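Fructokinase (Vibrio cholerae serotype O1, PDB 5EYN) catalyses the ATP-dependent phosphorylation of fructose, as a sugar kinase of the PfkB family within the ribokinase clan. Local coordinates at residues Ser143-Asn148 with Ser153-Ala158; Val169-Asn174 with Met191-Leu196. All coordinates share one frame; numbering follows the deposited sequence.

In the fold
The two contacts pack the same layer of the ribokinase-like fold, with centres 10 Å apart. Along the chain they come in series: contact 1 lies between the loop after strand 138-142 and helix 151-165, and contact 2 joins the next strand, 168-172, to helix 186-194. Strands 138-142 and 168-172 are parallel neighbours in the nine-stranded sheet, and the two helices pack beside each other. Ser143 OG probably hydrogen-bonds to Pro173 O at 2.6 Å, and Phe156 of contact 1 makes a cation-pi contact with Arg192 and packs on Leu196 of contact 2. The strand exits so joined carry Ile144, which touches fructose, and Asn174, which touches both fructose and beryllium trifluoride and binds calcium.

Contact 1 (Ser143-Asn148 with Ser153-Ala158); sequences SIALAN and SSTFAA
Ala145 and Thr155 bring the two backbones closest, their CA atoms 6.6 Å apart, where the turn that follows strand 138-142 folds against the early part of helix 151-165. Residues 143-145 have helical backbone angles without forming a regular helix, and the bonds from Leu146 N to Ser143 O and from Ala147 N to Ile144 O keep this turn compact. Ala145 aims its methyl at the helix, where CB lies 3.6 Å from Thr155 OG1 and also meets the threonine methyl. With Thr155 CG2 anti to the backbone N (OG1 at chi1 -63°), both branches of the threonine take part in the packing.

Leu146 carries the other part of the contact. Its CD2 branch reaches Thr155 CG2 at 3.8 Å and then extends over one face of the Phe156 ring. This is a CH-pi contact, with CD2 4.2 Å from the ring centroid and 20° off the ring normal, displaced toward the rim beside CE2. The leucine and phenylalanine side chains cross at about a right angle; CD2 lies over the face while CD1 comes near CZ.

Polar bonds brace the surroundings: Thr155 OG1 bonds to Ser151 O within its own helix, while Ser151 OG bonds to Ala145 O and Arg152 holds the carbonyls of Leu146 and Ala147. The threonine hydroxyl is thus engaged with Ser151 O, and across the contact it lies against Ala145. The two segments meet mainly through methyl groups and an aromatic face, with this one hydroxyl among them, a buried join beside the turn whose Ile144 touches fructose.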
loop_
_atom_site.group_PDB
_atom_site.type_symbol
_atom_site.label_atom_id
_atom_site.label_comp_id
_atom_site.label_asym_id
_atom_site.label_seq_id
_atom_site.Cartn_x
_atom_site.Cartn_y
_atom_site.Cartn_z
ATOM N N SER A 143 10.926 -17.294 0.942
ATOM C CA SER A 143 11.187 -16.917 2.319
ATOM C C SER A 143 10.211 -15.934 2.925
ATOM O O SER A 143 10.138 -15.867 4.147
ATOM C CB SER A 143 12.606 -16.409 2.508
ATOM O OG SER A 143 12.756 -15.151 1.913
ATOM N N ILE A 144 9.471 -15.158 2.151
ATOM C CA ILE A 144 8.525 -14.251 2.758
ATOM C C ILE A 144 7.525 -15.048 3.603
ATOM O O ILE A 144 7.054 -14.568 4.636
ATOM C CB ILE A 144 7.844 -13.353 1.712
ATOM C CG1 ILE A 144 8.749 -12.163 1.425
ATOM C CG2 ILE A 144 6.467 -12.868 2.188
ATOM C CD1 ILE A 144 8.190 -11.201 0.400
ATOM N N ALA A 145 7.215 -16.271 3.198
ATOM C CA ALA A 145 6.282 -17.088 3.960
ATOM C C ALA A 145 6.826 -17.434 5.340
ATOM O O ALA A 145 6.060 -17.772 6.232
ATOM C CB ALA A 145 5.960 -18.358 3.189
ATOM N N LEU A 146 8.139 -17.336 5.492
ATOM C CA LEU A 146 8.820 -17.625 6.740
ATOM C C LEU A 146 9.124 -16.372 7.533
ATOM O O LEU A 146 9.738 -16.451 8.579
ATOM C CB LEU A 146 10.142 -18.315 6.438
ATOM C CG LEU A 146 10.052 -19.502 5.479
ATOM C CD1 LEU A 146 11.429 -20.095 5.244
ATOM C CD2 LEU A 146 9.082 -20.564 6.004
ATOM N N ALA A 147 8.729 -15.197 7.051
ATOM C CA ALA A 147 9.214 -13.972 7.672
ATOM C C ALA A 147 8.665 -13.722 9.068
ATOM O O ALA A 147 9.410 -13.271 9.931
ATOM C CB ALA A 147 8.962 -12.756 6.765
ATOM N N ASN A 148 7.367 -13.948 9.262
ATOM C CA ASN A 148 6.736 -13.673 10.547
ATOM C C ASN A 148 5.758 -14.766 10.884
ATOM O O ASN A 148 5.333 -15.517 10.019
ATOM C CB ASN A 148 6.003 -12.339 10.517
ATOM C CG ASN A 148 6.903 -11.201 10.130
ATOM O OD1 ASN A 148 7.680 -10.687 10.941
ATOM N ND2 ASN A 148 6.805 -10.794 8.887
ATOM N N SER A 153 5.576 -20.628 11.083
ATOM C CA SER A 153 5.309 -21.951 11.621
ATOM C C SER A 153 4.305 -22.723 10.770
ATOM O O SER A 153 4.434 -23.938 10.617
ATOM C CB SER A 153 4.875 -21.887 13.090
ATOM O OG SER A 153 3.734 -21.086 13.304
ATOM N N SER A 154 3.313 -22.047 10.200
ATOM C CA SER A 154 2.348 -22.746 9.351
ATOM C C SER A 154 3.017 -23.321 8.105
ATOM O O SER A 154 2.706 -24.421 7.674
ATOM C CB SER A 154 1.205 -21.822 8.926
ATOM O OG SER A 154 0.450 -21.405 10.043
ATOM N N THR A 155 3.950 -22.575 7.549
ATOM C CA THR A 155 4.607 -22.975 6.332
ATOM C C THR A 155 5.577 -24.108 6.619
ATOM O O THR A 155 5.673 -25.062 5.868
ATOM C CB THR A 155 5.311 -21.761 5.689
ATOM O OG1 THR A 155 4.330 -20.781 5.332
ATOM C CG2 THR A 155 6.049 -22.187 4.469
ATOM N N PHE A 156 6.300 -24.027 7.726
ATOM C CA PHE A 156 7.131 -25.170 8.105
ATOM C C PHE A 156 6.288 -26.437 8.332
ATOM O O PHE A 156 6.726 -27.539 7.998
ATOM C CB PHE A 156 7.992 -24.875 9.333
ATOM C CG PHE A 156 9.251 -24.125 9.013
ATOM C CD1 PHE A 156 10.232 -24.702 8.237
ATOM C CD2 PHE A 156 9.479 -22.867 9.538
ATOM C CE1 PHE A 156 11.398 -24.019 7.960
ATOM C CE2 PHE A 156 10.642 -22.189 9.259
ATOM C CZ PHE A 156 11.602 -22.762 8.474
ATOM N N ALA A 157 5.087 -26.290 8.881
ATOM C CA ALA A 157 4.209 -27.444 9.058
ATOM C C ALA A 157 3.786 -27.983 7.701
ATOM O O ALA A 157 3.757 -29.187 7.499
ATOM C CB ALA A 157 2.994 -27.083 9.901
ATOM N N ALA A 158 3.466 -27.093 6.765
ATOM C CA ALA A 158 3.086 -27.528 5.427
ATOM C C ALA A 158 4.221 -28.309 4.784
ATOM O O ALA A 158 4.000 -29.347 4.184
ATOM C CB ALA A 158 2.703 -26.348 4.565
#

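Contact 2 (Val169-Asn174 with Met191-Leu196); sequences VSFDPN and MRAVGL. With CA (calcium ion), chain C.
Phe171 lays one face of its ring under the methyl of Ala193, joining strand to helix inside the beta-alpha-beta unit formed by strand 168-172, helix 186-194 and strand 199-203 of the ribokinase-like fold. Ala193 CB stands 3.7 Å from the ring centroid and 15° off its normal, a CH-pi contact displaced toward the rim, over the CE2-CZ bond. On the opposite face Pro173 N sits over the ring centre, so the ring is sandwiched between the helix and its own chain. Val194 comes from another direction: its CG2 lies at the ring edge, in plane, 3.8 Å from CE2. With Phe171 CG anti to the backbone N (chi1 -178°), the ring extends from the strand to the helix, while Val194 CG2, anti to its own carbonyl carbon, borders the CD2-CE2 side.

Toward the start of the strand the packing is looser. Val169 CB approaches Leu196 O at 4.1 Å, and that carbonyl is hydrogen-bonded by Lys163 of helix 151-165, whose Phe156 also touches Ala193 and Leu196.

In the other direction the chain runs into the active site. Asp172 does not touch the calcium ion directly; its OD1 accepts a hydrogen bond from water 1, and OD2 lies within bonding distance of water 2, which has other acceptors nearby; the carboxylate probably helps to position both metal ligands. Asn174 ND2 is hydrogen-bonded to Asp266, which can help fix the rotation of the amide, and Asn174 also touches fructose and beryllium trifluoride. The amide oxygen, OD1, binds calcium at 2.3 Å, alongside four waters.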
loop_
_atom_site.group_PDB
_atom_site.type_symbol
_atom_site.label_atom_id
_atom_site.label_comp_id
_atom_site.label_asym_id
_atom_site.label_seq_id
_atom_site.Cartn_x
_atom_site.Cartn_y
_atom_site.Cartn_z
ATOM N N VAL A 169 9.628 -30.960 -2.119
ATOM C CA VAL A 169 9.654 -29.582 -1.665
ATOM C C VAL A 169 10.696 -28.781 -2.417
ATOM O O VAL A 169 11.862 -29.157 -2.490
ATOM C CB VAL A 169 9.960 -29.518 -0.153
ATOM C CG1 VAL A 169 10.069 -28.069 0.298
ATOM C CG2 VAL A 169 8.897 -30.261 0.628
ATOM N N SER A 170 10.239 -27.675 -2.990
ATOM C CA SER A 170 11.087 -26.714 -3.663
ATOM C C SER A 170 11.111 -25.428 -2.842
ATOM O O SER A 170 10.082 -24.986 -2.348
ATOM C CB SER A 170 10.511 -26.456 -5.058
ATOM O OG SER A 170 11.134 -25.385 -5.747
ATOM N N PHE A 171 12.285 -24.829 -2.712
ATOM C CA PHE A 171 12.453 -23.605 -1.951
ATOM C C PHE A 171 13.324 -22.632 -2.728
ATOM O O PHE A 171 14.384 -23.004 -3.239
ATOM C CB PHE A 171 13.084 -23.945 -0.589
ATOM C CG PHE A 171 13.264 -22.766 0.336
ATOM C CD1 PHE A 171 12.202 -21.953 0.662
ATOM C CD2 PHE A 171 14.498 -22.489 0.896
ATOM C CE1 PHE A 171 12.364 -20.880 1.499
ATOM C CE2 PHE A 171 14.657 -21.433 1.753
ATOM C CZ PHE A 171 13.592 -20.617 2.038
ATOM N N ASP A 172 12.845 -21.399 -2.846
ATOM C CA ASP A 172 13.601 -20.306 -3.450
ATOM C C ASP A 172 13.608 -19.209 -2.400
ATOM O O ASP A 172 12.592 -18.569 -2.180
ATOM C CB ASP A 172 12.903 -19.827 -4.728
ATOM C CG ASP A 172 13.533 -18.606 -5.348
ATOM O OD1 ASP A 172 14.477 -18.043 -4.778
ATOM O OD2 ASP A 172 13.030 -18.206 -6.414
ATOM N N PRO A 173 14.737 -19.034 -1.706
ATOM C CA PRO A 173 14.735 -18.029 -0.639
ATOM C C PRO A 173 14.113 -16.695 -1.083
ATOM O O PRO A 173 13.264 -16.170 -0.375
ATOM C CB PRO A 173 16.212 -17.938 -0.264
ATOM C CG PRO A 173 16.699 -19.366 -0.445
ATOM C CD PRO A 173 15.952 -19.874 -1.674
ATOM N N ASN A 174 14.496 -16.158 -2.227
ATOM C CA ASN A 174 13.830 -14.969 -2.732
ATOM C C ASN A 174 13.780 -13.907 -1.634
ATOM O O ASN A 174 12.722 -13.430 -1.218
ATOM C CB ASN A 174 12.418 -15.314 -3.211
ATOM C CG ASN A 174 12.147 -14.842 -4.594
ATOM O OD1 ASN A 174 12.851 -13.976 -5.126
ATOM N ND2 ASN A 174 11.154 -15.450 -5.217
ATOM N N MET A 191 17.809 -20.942 6.372
ATOM C CA MET A 191 18.636 -22.130 6.239
ATOM C C MET A 191 17.943 -23.373 6.786
ATOM O O MET A 191 18.198 -24.474 6.306
ATOM C CB MET A 191 20.008 -21.922 6.876
ATOM C CG MET A 191 20.833 -20.882 6.131
ATOM S SD MET A 191 20.957 -21.139 4.347
ATOM C CE MET A 191 22.044 -22.550 4.296
ATOM N N ARG A 192 17.056 -23.213 7.766
ATOM C CA ARG A 192 16.238 -24.333 8.223
ATOM C C ARG A 192 15.388 -24.873 7.075
ATOM O O ARG A 192 15.280 -26.088 6.902
ATOM C CB ARG A 192 15.352 -23.902 9.395
ATOM C CG ARG A 192 14.481 -25.010 9.975
ATOM C CD ARG A 192 13.543 -24.465 11.049
ATOM N NE ARG A 192 12.461 -25.396 11.315
ATOM C CZ ARG A 192 11.341 -25.102 11.958
ATOM N NH1 ARG A 192 11.138 -23.887 12.428
ATOM N NH2 ARG A 192 10.424 -26.047 12.134
ATOM N N ALA A 193 14.794 -23.988 6.279
ATOM C CA ALA A 193 14.010 -24.414 5.130
ATOM C C ALA A 193 14.897 -25.031 4.050
ATOM O O ALA A 193 14.509 -26.006 3.413
ATOM C CB ALA A 193 13.221 -23.249 4.567
ATOM N N VAL A 194 16.072 -24.460 3.814
ATOM C CA VAL A 194 17.001 -25.048 2.854
ATOM C C VAL A 194 17.262 -26.527 3.196
ATOM O O VAL A 194 17.350 -27.377 2.309
ATOM C CB VAL A 194 18.326 -24.259 2.811
ATOM C CG1 VAL A 194 19.393 -25.005 2.033
ATOM C CG2 VAL A 194 18.093 -22.878 2.197
ATOM N N GLY A 195 17.366 -26.818 4.488
ATOM C CA GLY A 195 17.595 -28.177 4.949
ATOM C C GLY A 195 16.434 -29.136 4.777
ATOM O O GLY A 195 16.606 -30.347 4.938
ATOM N N LEU A 196 15.260 -28.617 4.432
ATOM C CA LEU A 196 14.082 -29.465 4.257
ATOM C C LEU A 196 13.776 -29.736 2.779
ATOM O O LEU A 196 12.959 -30.596 2.453
ATOM C CB LEU A 196 12.864 -28.791 4.878
ATOM C CG LEU A 196 12.933 -28.638 6.395
ATOM C CD1 LEU A 196 11.845 -27.717 6.904
ATOM C CD2 LEU A 196 12.833 -29.997 7.092
HETATM CA CA CA C . 14.305 -14.045 -6.930
HETATM O O HOH W 1 15.656 -15.934 -5.956
HETATM O O HOH W 2 13.078 -15.863 -7.823
HETATM O O HOH W 3 15.748 -13.750 -8.858
HETATM O O HOH W 4 15.526 -12.668 -5.343
#